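PDB 6XI3: large adhesion protein (Lap) involved in biofilm formation from Marinobacter hydrocarbonoclasticus, which probably forms part of the extending region of a bacterial adhesin, in which calcium bound between tandem Ig-like beta-sandwich domains helps hold the chain extended toward its target. Local coordinates for residues 223-228 with 241-246; 251-256 with 296-301; 255-260 with 290-295; 158-163 with 185-190. All coordinates share one frame; numbering follows the deposited sequence.

Interaction 1: 223-228 with 241-246. With CA (calcium ion), chain D; EDT ({[-(bis-carboxymethyl-amino)-ethyl]-carboxymethyl-amino}-acetic acid), chain I.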
loop_
_atom_site.group_PDB
_atom_site.type_symbol
_atom_site.label_atom_id
_atom_site.label_comp_id
_atom_site.label_asym_id
_atom_site.label_seq_id
_atom_site.Cartn_x
_atom_site.Cartn_y
_atom_site.Cartn_z
ATOM N N ASP A 223 -8.678 -5.412 -3.774
ATOM C CA ASP A 223 -9.452 -6.143 -4.801
ATOM C C ASP A 223 -8.905 -5.766 -6.176
ATOM O O ASP A 223 -8.281 -4.709 -6.321
ATOM C CB ASP A 223 -10.938 -5.824 -4.642
ATOM C CG ASP A 223 -11.864 -6.714 -5.440
ATOM O OD1 ASP A 223 -11.666 -7.956 -5.427
ATOM O OD2 ASP A 223 -12.735 -6.149 -6.118
ATOM N N LEU A 224 -9.174 -6.600 -7.169
ATOM C CA LEU A 224 -8.793 -6.336 -8.568
ATOM C C LEU A 224 -9.875 -6.980 -9.440
ATOM O O LEU A 224 -10.314 -8.088 -9.115
ATOM C CB LEU A 224 -7.386 -6.882 -8.859
ATOM C CG LEU A 224 -6.897 -6.659 -10.301
ATOM C CD1 LEU A 224 -5.396 -6.443 -10.384
ATOM C CD2 LEU A 224 -7.280 -7.821 -11.199
ATOM N N THR A 225 -10.335 -6.249 -10.451
ATOM C CA THR A 225 -11.158 -6.817 -11.541
ATOM C C THR A 225 -10.385 -6.702 -12.855
ATOM O O THR A 225 -9.580 -5.787 -12.977
ATOM C CB THR A 225 -12.527 -6.141 -11.617
ATOM O OG1 THR A 225 -12.323 -4.824 -12.128
ATOM C CG2 THR A 225 -13.267 -6.124 -10.288
ATOM N N VAL A 226 -10.653 -7.612 -13.796
ATOM C CA VAL A 226 -10.095 -7.528 -15.167
ATOM C C VAL A 226 -11.250 -7.740 -16.138
ATOM O O VAL A 226 -12.188 -8.458 -15.802
ATOM C CB VAL A 226 -8.923 -8.494 -15.403
ATOM C CG1 VAL A 226 -9.327 -9.963 -15.343
ATOM C CG2 VAL A 226 -8.232 -8.189 -16.730
ATOM N N SER A 227 -11.192 -7.094 -17.293
ATOM C CA SER A 227 -12.207 -7.331 -18.335
ATOM C C SER A 227 -11.522 -7.338 -19.697
ATOM O O SER A 227 -10.469 -6.658 -19.879
ATOM C CB SER A 227 -13.370 -6.371 -18.200
ATOM O OG SER A 227 -13.159 -5.195 -18.926
ATOM N N VAL A 228 -12.048 -8.171 -20.581
ATOM C CA VAL A 228 -11.606 -8.236 -21.987
ATOM C C VAL A 228 -12.516 -7.268 -22.713
ATOM O O VAL A 228 -13.664 -7.613 -22.869
ATOM C CB VAL A 228 -11.689 -9.681 -22.506
ATOM C CG1 VAL A 228 -11.120 -9.804 -23.900
ATOM C CG2 VAL A 228 -10.974 -10.599 -21.541
ATOM N N SER A 241 -8.716 -4.178 -19.565
ATOM C CA SER A 241 -8.780 -3.093 -18.556
ATOM C C SER A 241 -9.228 -3.695 -17.234
ATOM O O SER A 241 -9.626 -4.868 -17.201
ATOM C CB SER A 241 -9.723 -1.976 -18.981
ATOM O OG SER A 241 -11.033 -2.468 -19.223
ATOM N N GLY A 242 -9.268 -2.855 -16.212
ATOM C CA GLY A 242 -9.901 -3.249 -14.962
ATOM C C GLY A 242 -9.794 -2.149 -13.940
ATOM O O GLY A 242 -9.387 -1.002 -14.299
ATOM N N THR A 243 -10.164 -2.531 -12.734
ATOM C CA THR A 243 -10.290 -1.651 -11.552
ATOM C C THR A 243 -9.495 -2.302 -10.432
ATOM O O THR A 243 -9.260 -3.529 -10.484
ATOM C CB THR A 243 -11.752 -1.452 -11.111
ATOM O OG1 THR A 243 -12.229 -2.707 -10.621
ATOM C CG2 THR A 243 -12.660 -0.972 -12.217
ATOM N N THR A 244 -9.124 -1.509 -9.434
ATOM C CA THR A 244 -8.519 -2.032 -8.207
ATOM C C THR A 244 -9.073 -1.260 -7.016
ATOM O O THR A 244 -9.483 -0.125 -7.193
ATOM C CB THR A 244 -6.985 -1.974 -8.256
ATOM O OG1 THR A 244 -6.563 -0.614 -8.367
ATOM C CG2 THR A 244 -6.421 -2.818 -9.374
ATOM N N THR A 245 -9.011 -1.877 -5.853
ATOM C CA THR A 245 -9.198 -1.209 -4.540
ATOM C C THR A 245 -7.951 -1.469 -3.695
ATOM O O THR A 245 -7.436 -2.631 -3.662
ATOM C CB THR A 245 -10.515 -1.697 -3.905
ATOM O OG1 THR A 245 -11.524 -1.645 -4.916
ATOM C CG2 THR A 245 -10.963 -0.865 -2.721
ATOM N N ASP A 246 -7.485 -0.441 -2.994
ATOM C CA ASP A 246 -6.328 -0.525 -2.075
ATOM C C ASP A 246 -5.062 -0.939 -2.836
ATOM O O ASP A 246 -4.168 -1.575 -2.225
ATOM C CB ASP A 246 -6.572 -1.464 -0.887
ATOM C CG ASP A 246 -5.643 -1.103 0.268
ATOM O OD1 ASP A 246 -5.273 0.086 0.343
ATOM O OD2 ASP A 246 -5.213 -2.020 1.018
HETATM CA CA CA D . -5.872 -2.981 2.964
HETATM O O20 EDT I . -13.826 -9.980 -9.239
HETATM C C5 EDT I . -13.640 -9.557 -8.078
HETATM O O19 EDT I . -14.185 -8.457 -7.667
HETATM C C4 EDT I . -12.827 -10.449 -7.140
HETATM N N3 EDT I . -12.790 -11.906 -7.493
HETATM C C2 EDT I . -14.125 -12.529 -7.771
HETATM C C1 EDT I . -15.176 -12.304 -6.692
HETATM O O18 EDT I . -16.293 -11.778 -7.012
HETATM O O17 EDT I . -14.929 -12.688 -5.525
HETATM C C6 EDT I . -12.174 -12.690 -6.407
HETATM C C7 EDT I . -10.699 -12.582 -6.533
HETATM N N8 EDT I . -10.079 -13.829 -6.064
HETATM C C9 EDT I . -9.014 -14.250 -6.995
HETATM C C10 EDT I . -8.516 -15.664 -6.783
HETATM O O16 EDT I . -8.242 -16.329 -7.802
HETATM O O15 EDT I . -8.354 -16.110 -5.623
HETATM C C11 EDT I . -9.552 -13.656 -4.692
HETATM C C12 EDT I . -8.155 -13.053 -4.638
HETATM O O13 EDT I . -7.901 -12.031 -5.305
HETATM O O14 EDT I . -7.273 -13.564 -3.904
HETATM O O HOH W 1 -5.875 -5.155 2.024
#
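Ser241 begins the return strand of an antiparallel beta hairpin, strands 223-232 and 237-245, at one edge of an Ig-like beta-sandwich. Its carbonyl O takes the amide N of Ser227 at 2.7 Å and its own N reaches Ser227 O, while its hydroxyl turns to Asp229. At Gly242, CA lies only 3.2 Å from Thr225 O, a close CA-H...O contact. Thr243 then pairs with Thr225: O accepts from Thr225 N, the return bond from Thr243 N is weak, and the two hydroxyls meet at 2.6 Å between OG1 atoms. Both OG1 atoms stand between backbone N and carbonyl carbon (chi1 72° for Thr225, 67° for Thr243), which brings them together over the same face. Thr244 turns to the other face, its CG2 3.9 Å from Leu224 CD1 and its hydroxyl bonded to Gly275 O. Thr245 closes the ladder with two backbone bonds to Asp223, whose carboxylate lies beside the bound EDT molecule on the outer side of the hairpin. Just past the strand, Asp246 binds the calcium ion shared with Asp192, Asp218, Thr220 and Asn302, through OD2 at 2.3 Å.

Interaction 2: 251-256 with 296-301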
loop_
_atom_site.group_PDB
_atom_site.type_symbol
_atom_site.label_atom_id
_atom_site.label_comp_id
_atom_site.label_asym_id
_atom_site.label_seq_id
_atom_site.Cartn_x
_atom_site.Cartn_y
_atom_site.Cartn_z
ATOM N N SER A 251 1.433 0.956 -9.166
ATOM C CA SER A 251 1.637 -0.499 -8.937
ATOM C C SER A 251 1.528 -1.231 -10.280
ATOM O O SER A 251 0.720 -0.845 -11.130
ATOM C CB SER A 251 0.675 -1.091 -7.944
ATOM O OG SER A 251 0.746 -0.382 -6.743
ATOM N N GLN A 252 2.313 -2.283 -10.427
ATOM C CA GLN A 252 2.340 -3.115 -11.644
ATOM C C GLN A 252 1.208 -4.136 -11.569
ATOM O O GLN A 252 1.018 -4.758 -10.496
ATOM C CB GLN A 252 3.687 -3.835 -11.730
ATOM C CG GLN A 252 3.813 -4.730 -12.954
ATOM C CD GLN A 252 5.228 -5.230 -13.138
ATOM O OE1 GLN A 252 6.191 -4.504 -12.943
ATOM N NE2 GLN A 252 5.366 -6.462 -13.580
ATOM N N VAL A 253 0.526 -4.323 -12.685
ATOM C CA VAL A 253 -0.462 -5.396 -12.921
ATOM C C VAL A 253 0.209 -6.353 -13.896
ATOM O O VAL A 253 0.600 -5.903 -14.982
ATOM C CB VAL A 253 -1.766 -4.828 -13.489
ATOM C CG1 VAL A 253 -2.824 -5.908 -13.691
ATOM C CG2 VAL A 253 -2.287 -3.713 -12.594
ATOM N N ASP A 254 0.293 -7.621 -13.535
ATOM C CA ASP A 254 0.814 -8.698 -14.400
ATOM C C ASP A 254 -0.387 -9.435 -14.950
ATOM O O ASP A 254 -1.270 -9.797 -14.133
ATOM C CB ASP A 254 1.712 -9.645 -13.621
ATOM C CG ASP A 254 2.967 -8.945 -13.136
ATOM O OD1 ASP A 254 3.461 -8.015 -13.852
ATOM O OD2 ASP A 254 3.427 -9.335 -12.057
ATOM N N LEU A 255 -0.427 -9.596 -16.271
ATOM C CA LEU A 255 -1.558 -10.232 -16.952
ATOM C C LEU A 255 -1.035 -11.449 -17.686
ATOM O O LEU A 255 0.134 -11.445 -18.086
ATOM C CB LEU A 255 -2.237 -9.259 -17.909
ATOM C CG LEU A 255 -2.859 -8.034 -17.242
ATOM C CD1 LEU A 255 -2.012 -6.819 -17.496
ATOM C CD2 LEU A 255 -4.258 -7.802 -17.740
ATOM N N THR A 256 -1.882 -12.458 -17.823
ATOM C CA THR A 256 -1.570 -13.619 -18.685
ATOM C C THR A 256 -2.807 -13.853 -19.523
ATOM O O THR A 256 -3.917 -13.549 -19.012
ATOM C CB THR A 256 -1.167 -14.885 -17.912
ATOM O OG1 THR A 256 -2.309 -15.259 -17.143
ATOM C CG2 THR A 256 0.055 -14.689 -17.051
ATOM N N ALA A 296 -5.278 -11.353 -14.254
ATOM C CA ALA A 296 -4.583 -10.122 -13.826
ATOM C C ALA A 296 -4.298 -10.241 -12.324
ATOM O O ALA A 296 -5.192 -10.689 -11.606
ATOM C CB ALA A 296 -5.433 -8.918 -14.134
ATOM N N THR A 297 -3.113 -9.829 -11.894
ATOM C CA THR A 297 -2.660 -9.870 -10.494
ATOM C C THR A 297 -1.885 -8.586 -10.191
ATOM O O THR A 297 -1.069 -8.135 -11.037
ATOM C CB THR A 297 -1.770 -11.093 -10.246
ATOM O OG1 THR A 297 -2.488 -12.265 -10.623
ATOM C CG2 THR A 297 -1.323 -11.229 -8.811
ATOM N N ALA A 298 -2.145 -8.013 -9.036
ATOM C CA ALA A 298 -1.395 -6.872 -8.483
ATOM C C ALA A 298 -1.169 -7.153 -7.006
ATOM O O ALA A 298 -1.629 -8.209 -6.522
ATOM C CB ALA A 298 -2.174 -5.601 -8.697
ATOM N N GLN A 299 -0.517 -6.232 -6.328
ATOM C CA GLN A 299 -0.235 -6.340 -4.890
ATOM C C GLN A 299 -0.912 -5.151 -4.198
ATOM O O GLN A 299 -0.671 -3.998 -4.629
ATOM C CB GLN A 299 1.277 -6.362 -4.630
ATOM C CG GLN A 299 1.531 -6.420 -3.134
ATOM C CD GLN A 299 2.900 -6.852 -2.690
ATOM O OE1 GLN A 299 3.685 -6.025 -2.226
ATOM N NE2 GLN A 299 3.153 -8.148 -2.767
ATOM N N ASP A 300 -1.750 -5.409 -3.194
ATOM C CA ASP A 300 -2.464 -4.323 -2.463
ATOM C C ASP A 300 -1.494 -3.692 -1.462
ATOM O O ASP A 300 -0.384 -4.131 -1.358
ATOM C CB ASP A 300 -3.772 -4.817 -1.847
ATOM C CG ASP A 300 -3.702 -5.669 -0.586
ATOM O OD1 ASP A 300 -2.623 -5.763 0.040
ATOM O OD2 ASP A 300 -4.754 -6.252 -0.256
ATOM N N ARG A 301 -1.925 -2.664 -0.772
ATOM C CA ARG A 301 -1.043 -1.886 0.127
ATOM C C ARG A 301 -0.612 -2.694 1.356
ATOM O O ARG A 301 0.348 -2.271 2.012
ATOM C CB ARG A 301 -1.797 -0.630 0.537
ATOM C CG ARG A 301 -1.889 0.399 -0.572
ATOM C CD ARG A 301 -2.196 1.781 -0.007
ATOM N NE ARG A 301 -2.266 2.819 -1.037
ATOM C CZ ARG A 301 -3.351 3.133 -1.735
ATOM N NH1 ARG A 301 -4.502 2.520 -1.521
ATOM N NH2 ARG A 301 -3.303 4.111 -2.612
HETATM O O HOH W 2 1.242 -4.715 -7.797
HETATM O O HOH W 3 -1.876 -12.614 -13.271
#
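Asp254 O is gripped from two directions: Thr297 N donates to it at 2.9 Å, and water 3 donates from 3.0 Å. The same water lies 2.7 Å from Thr297 OG1, a hydroxyl that also bonds Ser307 OG on the next strand. Asp254 N returns the backbone bond to Thr297 O, and with C=O...N angles of 162° both donors sit nearly in line with the carbonyls they meet. These bonds make Asp254 and Thr297 the hydrogen-bonded pair of two antiparallel neighbours, strands 252-258 and 290-299, in the four-stranded sheet of an Ig-like beta-sandwich. Toward residue 299 the strands part, and water 2 fills the place of a direct bond, donating to Gln252 O and accepting from Gln299 N, 2.7 Å from each.

The face that carries Leu255 and Ala296 is apolar. Ala296 CB touches two branches that approach from the same general side, Val253 CG1 and Leu255 CD2, both 4.0 Å away. Val253 CG1 is set anti to the backbone N (chi1 -178°), which carries it to the Ala296 methyl, while its CG2 faces Ala298 CB more loosely. From the other sheet, Leu224 packs on both alanines and Val226 on Ala296. Two direct backbone bonds thus join the strands edge to edge within the sheet, and water 2 continues the link where no direct N-H...O bond is made; Thr297 OG1 and water 3 lie on the outward face, and small apolar contacts on the inward one.

Interaction 3: 255-260 with 290-295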
loop_
_atom_site.group_PDB
_atom_site.type_symbol
_atom_site.label_atom_id
_atom_site.label_comp_id
_atom_site.label_asym_id
_atom_site.label_seq_id
_atom_site.Cartn_x
_atom_site.Cartn_y
_atom_site.Cartn_z
ATOM N N LEU A 255 -0.427 -9.596 -16.271
ATOM C CA LEU A 255 -1.558 -10.232 -16.952
ATOM C C LEU A 255 -1.035 -11.449 -17.686
ATOM O O LEU A 255 0.134 -11.445 -18.086
ATOM C CB LEU A 255 -2.237 -9.259 -17.909
ATOM C CG LEU A 255 -2.859 -8.034 -17.242
ATOM C CD1 LEU A 255 -2.012 -6.819 -17.496
ATOM C CD2 LEU A 255 -4.258 -7.802 -17.740
ATOM N N THR A 256 -1.882 -12.458 -17.823
ATOM C CA THR A 256 -1.570 -13.619 -18.685
ATOM C C THR A 256 -2.807 -13.853 -19.523
ATOM O O THR A 256 -3.917 -13.549 -19.012
ATOM C CB THR A 256 -1.167 -14.885 -17.912
ATOM O OG1 THR A 256 -2.309 -15.259 -17.143
ATOM C CG2 THR A 256 0.055 -14.689 -17.051
ATOM N N VAL A 257 -2.577 -14.198 -20.792
ATOM C CA VAL A 257 -3.641 -14.613 -21.739
ATOM C C VAL A 257 -3.313 -16.043 -22.155
ATOM O O VAL A 257 -2.226 -16.259 -22.725
ATOM C CB VAL A 257 -3.745 -13.697 -22.972
ATOM C CG1 VAL A 257 -4.974 -14.043 -23.786
ATOM C CG2 VAL A 257 -3.746 -12.227 -22.615
ATOM N N THR A 258 -4.253 -16.954 -21.914
ATOM C CA THR A 258 -4.053 -18.409 -22.078
ATOM C C THR A 258 -5.062 -18.889 -23.122
ATOM O O THR A 258 -6.252 -18.549 -23.012
ATOM C CB THR A 258 -4.107 -19.133 -20.724
ATOM O OG1 THR A 258 -3.197 -18.515 -19.802
ATOM C CG2 THR A 258 -3.723 -20.596 -20.843
ATOM N N ASP A 259 -4.576 -19.627 -24.103
ATOM C CA ASP A 259 -5.402 -20.110 -25.227
ATOM C C ASP A 259 -5.818 -21.557 -24.929
ATOM O O ASP A 259 -5.472 -22.061 -23.863
ATOM C CB ASP A 259 -4.678 -19.913 -26.556
ATOM C CG ASP A 259 -3.572 -20.911 -26.902
ATOM O OD1 ASP A 259 -3.315 -21.858 -26.124
ATOM O OD2 ASP A 259 -2.935 -20.679 -27.920
ATOM N N SER A 260 -6.566 -22.144 -25.857
ATOM C CA SER A 260 -7.231 -23.466 -25.738
ATOM C C SER A 260 -6.202 -24.605 -25.831
ATOM O O SER A 260 -6.574 -25.737 -25.524
ATOM C CB SER A 260 -8.296 -23.599 -26.801
ATOM O OG SER A 260 -7.769 -23.427 -28.118
ATOM N N GLY A 290 -10.069 -20.184 -30.360
ATOM C CA GLY A 290 -10.878 -20.810 -29.302
ATOM C C GLY A 290 -10.979 -19.887 -28.097
ATOM O O GLY A 290 -10.697 -18.669 -28.235
ATOM N N ASN A 291 -11.378 -20.440 -26.960
ATOM C CA ASN A 291 -11.518 -19.700 -25.681
ATOM C C ASN A 291 -10.158 -19.121 -25.279
ATOM O O ASN A 291 -9.086 -19.772 -25.493
ATOM C CB ASN A 291 -12.081 -20.586 -24.560
ATOM C CG ASN A 291 -13.511 -21.018 -24.816
ATOM O OD1 ASN A 291 -14.200 -20.450 -25.665
ATOM N ND2 ASN A 291 -13.966 -22.018 -24.078
ATOM N N LEU A 292 -10.205 -17.925 -24.708
ATOM C CA LEU A 292 -9.051 -17.297 -24.030
ATOM C C LEU A 292 -9.424 -17.151 -22.562
ATOM O O LEU A 292 -10.608 -16.856 -22.299
ATOM C CB LEU A 292 -8.804 -15.912 -24.624
ATOM C CG LEU A 292 -8.364 -15.886 -26.072
ATOM C CD1 LEU A 292 -7.997 -14.477 -26.462
ATOM C CD2 LEU A 292 -7.190 -16.826 -26.338
ATOM N N THR A 293 -8.454 -17.325 -21.676
ATOM C CA THR A 293 -8.573 -16.925 -20.266
ATOM C C THR A 293 -7.507 -15.883 -19.974
ATOM O O THR A 293 -6.303 -16.150 -20.191
ATOM C CB THR A 293 -8.523 -18.121 -19.318
ATOM O OG1 THR A 293 -9.549 -19.014 -19.758
ATOM C CG2 THR A 293 -8.789 -17.716 -17.889
ATOM N N VAL A 294 -7.981 -14.752 -19.458
ATOM C CA VAL A 294 -7.140 -13.612 -19.055
ATOM C C VAL A 294 -7.140 -13.596 -17.539
ATOM O O VAL A 294 -8.231 -13.593 -16.938
ATOM C CB VAL A 294 -7.680 -12.292 -19.629
ATOM C CG1 VAL A 294 -6.885 -11.102 -19.104
ATOM C CG2 VAL A 294 -7.681 -12.340 -21.144
ATOM N N GLU A 295 -5.948 -13.578 -16.959
ATOM C CA GLU A 295 -5.774 -13.367 -15.516
ATOM C C GLU A 295 -4.930 -12.118 -15.294
ATOM O O GLU A 295 -4.005 -11.879 -16.099
ATOM C CB GLU A 295 -5.102 -14.570 -14.876
ATOM C CG GLU A 295 -4.756 -14.279 -13.418
ATOM C CD GLU A 295 -5.114 -15.398 -12.476
ATOM O OE1 GLU A 295 -4.348 -16.378 -12.457
ATOM O OE2 GLU A 295 -6.174 -15.294 -11.802
HETATM O O HOH W 4 -4.372 -16.557 -18.404
HETATM O O HOH W 5 -7.778 -20.706 -27.859
#
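This is an antiparallel ladder between two central strands, 252-258 and 290-299, in the four-stranded sheet of an Ig-like beta-sandwich. Four backbone bonds carry it. Thr256 and Glu295 exchange one pair, with Thr256 N 2.8 Å from Glu295 O, and Thr258 and Thr293 exchange the other. Between them Val257 and Val294 form a non-hydrogen-bonded pair whose side chains lie side by side, CG1 of Val257 4.1 Å from CG2 of Val294. Val257 CG1, anti to its own N (chi1 -171°), also meets Leu292 CD1 at 4.1 Å, so this one branch bridges two residues of the facing strand. The valine pair turns into the core, where Val294 rests on Val226 and Val228 of the other sheet. On the outer face Thr256 OG1 lies against Glu295 CB, and water 4 joins the hydroxyls of Thr256 and Thr258 to Thr293 O. Past Thr258 the direct bonding ends. Leu292 CD2 then packs against Asp259 CB at 4.0 Å, while the carboxylate of Asp259 takes amides from neighbouring loops, including Asn263 N and Val288 N. Water 5 spans the end of the ladder, accepting from Ser260 N at 2.7 Å and donating to Asn291 O at 2.9 Å.

Interaction 4: 158-163 with 185-190. With EDO (1,2-ethanediol), chain L.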
loop_
_atom_site.group_PDB
_atom_site.type_symbol
_atom_site.label_atom_id
_atom_site.label_comp_id
_atom_site.label_asym_id
_atom_site.label_seq_id
_atom_site.Cartn_x
_atom_site.Cartn_y
_atom_site.Cartn_z
ATOM N N ILE A 158 1.464 16.418 16.940
ATOM C CA ILE A 158 1.364 15.014 16.445
ATOM C C ILE A 158 1.139 15.002 14.942
ATOM O O ILE A 158 0.240 15.749 14.417
ATOM C CB ILE A 158 0.296 14.209 17.193
ATOM C CG1 ILE A 158 0.686 14.069 18.666
ATOM C CG2 ILE A 158 0.112 12.844 16.535
ATOM C CD1 ILE A 158 -0.462 13.796 19.585
ATOM N N THR A 159 1.914 14.138 14.293
ATOM C CA THR A 159 1.895 13.901 12.839
ATOM C C THR A 159 1.677 12.402 12.640
ATOM O O THR A 159 2.419 11.607 13.261
ATOM C CB THR A 159 3.210 14.379 12.214
ATOM O OG1 THR A 159 3.404 15.770 12.482
ATOM C CG2 THR A 159 3.246 14.241 10.718
ATOM N N MET A 160 0.749 12.041 11.761
ATOM C CA MET A 160 0.569 10.657 11.285
ATOM C C MET A 160 0.756 10.628 9.770
ATOM O O MET A 160 0.114 11.414 9.089
ATOM C CB MET A 160 -0.801 10.151 11.709
ATOM C CG MET A 160 -0.829 10.028 13.213
ATOM S SD MET A 160 -2.372 9.426 13.850
ATOM C CE MET A 160 -3.319 10.933 13.745
ATOM N N THR A 161 1.703 9.813 9.305
ATOM C CA THR A 161 2.153 9.775 7.896
ATOM C C THR A 161 1.905 8.353 7.386
ATOM O O THR A 161 2.280 7.414 8.132
ATOM C CB THR A 161 3.621 10.196 7.756
ATOM O OG1 THR A 161 3.756 11.500 8.308
ATOM C CG2 THR A 161 4.093 10.211 6.320
ATOM N N ASP A 162 1.258 8.219 6.219
ATOM C CA ASP A 162 0.891 6.903 5.624
ATOM C C ASP A 162 1.932 6.475 4.578
ATOM O O ASP A 162 2.948 7.213 4.377
ATOM C CB ASP A 162 -0.563 6.931 5.156
ATOM C CG ASP A 162 -0.830 7.765 3.921
ATOM O OD1 ASP A 162 0.157 8.245 3.322
ATOM O OD2 ASP A 162 -2.042 7.956 3.596
ATOM N N SER A 163 1.679 5.335 3.925
ATOM C CA SER A 163 2.616 4.724 2.942
ATOM C C SER A 163 2.720 5.586 1.678
ATOM O O SER A 163 3.637 5.327 0.909
ATOM C CB SER A 163 2.208 3.310 2.566
ATOM O OG SER A 163 0.859 3.282 2.139
ATOM N N VAL A 185 -8.883 9.685 16.949
ATOM C CA VAL A 185 -8.383 10.623 15.898
ATOM C C VAL A 185 -8.739 10.022 14.528
ATOM O O VAL A 185 -8.373 8.845 14.295
ATOM C CB VAL A 185 -6.871 10.885 15.988
ATOM C CG1 VAL A 185 -6.425 11.819 14.881
ATOM C CG2 VAL A 185 -6.446 11.427 17.341
ATOM N N ASP A 186 -9.378 10.808 13.655
ATOM C CA ASP A 186 -9.860 10.392 12.304
ATOM C C ASP A 186 -8.662 10.223 11.361
ATOM O O ASP A 186 -7.964 11.228 11.069
ATOM C CB ASP A 186 -10.867 11.404 11.738
ATOM C CG ASP A 186 -11.463 11.037 10.376
ATOM O OD1 ASP A 186 -11.187 9.913 9.862
ATOM O OD2 ASP A 186 -12.195 11.886 9.832
ATOM N N ILE A 187 -8.419 9.004 10.873
ATOM C CA ILE A 187 -7.337 8.755 9.874
ATOM C C ILE A 187 -7.931 8.176 8.581
ATOM O O ILE A 187 -7.166 7.533 7.807
ATOM C CB ILE A 187 -6.242 7.853 10.458
ATOM C CG1 ILE A 187 -6.806 6.535 10.996
ATOM C CG2 ILE A 187 -5.462 8.609 11.508
ATOM C CD1 ILE A 187 -5.754 5.484 11.220
ATOM N N SER A 188 -9.227 8.389 8.356
ATOM C CA SER A 188 -9.934 8.026 7.100
ATOM C C SER A 188 -9.247 8.690 5.892
ATOM O O SER A 188 -9.295 8.096 4.831
ATOM C CB SER A 188 -11.416 8.317 7.172
ATOM O OG SER A 188 -11.666 9.705 7.291
ATOM N N SER A 189 -8.529 9.800 6.062
ATOM C CA SER A 189 -7.771 10.448 4.962
ATOM C C SER A 189 -6.487 9.671 4.633
ATOM O O SER A 189 -5.853 10.004 3.625
ATOM C CB SER A 189 -7.459 11.879 5.293
ATOM O OG SER A 189 -6.286 11.971 6.097
ATOM N N LEU A 190 -6.096 8.665 5.425
ATOM C CA LEU A 190 -4.831 7.934 5.159
ATOM C C LEU A 190 -5.137 6.661 4.367
ATOM O O LEU A 190 -6.256 6.195 4.378
ATOM C CB LEU A 190 -4.091 7.646 6.465
ATOM C CG LEU A 190 -3.765 8.879 7.326
ATOM C CD1 LEU A 190 -3.050 8.458 8.597
ATOM C CD2 LEU A 190 -2.923 9.911 6.590
HETATM C C1 EDO L . -9.061 6.281 1.706
HETATM O O1 EDO L . -7.864 7.016 1.939
HETATM C C2 EDO L . -9.945 6.059 2.890
HETATM O O2 EDO L . -11.127 6.813 2.954
#
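Met160 runs out from its strand with CG anti to the carbonyl carbon (chi1 -67°) and the chain extended to the sulfur (chi2 -179°), then bends there (chi3 -79°), and this bend delivers its terminal methyl to Val185 and Ile187. CE stands 3.4 Å from Val185 CG1, tighter than normal carbon packing, and 3.9 Å from Ile187 CG2, where the two side chains cross at about a right angle. Nearer the backbone, Met160 CB touches Leu190 CD1 at 4.2 Å. The segments belong to the two sheets of one Ig-like beta-sandwich: strand 155-161 lies in the four-stranded sheet, and strand 180-186 ends at the edge of the three-stranded one before the chain crosses over through 187-190. Val141 and Val197 pack on Met160 from the two sheets, and Leu195 packs on Ile187 and Leu190. The crossing begins with an Asx turn, in which Asp186 OD1 accepts from both the N and the hydroxyl of Ser188, followed by a type I turn from Ile187 to Leu190. That turn brings Leu190 against Asp162, the two side chains crossing at a slant. The carboxylate of Asp162 lies over the leucine backbone, OD2 3.2 Å from Leu190 CA and 3.5 Å from its CB. OD2 is held by Asn166 ND2 and Val191 N, and OD1 by Ala164 N.

How the interactions relate
Interaction 4 comes first, in the Ig-like domain before the one holding the other three; its centre is 26 Å from those of interactions 1 and 2 and 41 Å from that of interaction 3. Interaction 1 lies in the three-stranded sheet of the next domain; interactions 2 and 3, 16 Å apart, share strands 252-258 and 290-299 of the facing sheet. Interactions 1 and 2, 9 Å apart, meet across the core through Leu224 and the alanines and by the Asp246-Arg301 salt bridge; interactions 1 and 3, 16 Å apart, meet through Val226 and Val228 on Val294 and Val226 on Leu255. Arg301 packs on Ser163 of interaction 4 near the interdomain calcium, consistent with a calcium-stiffened rod.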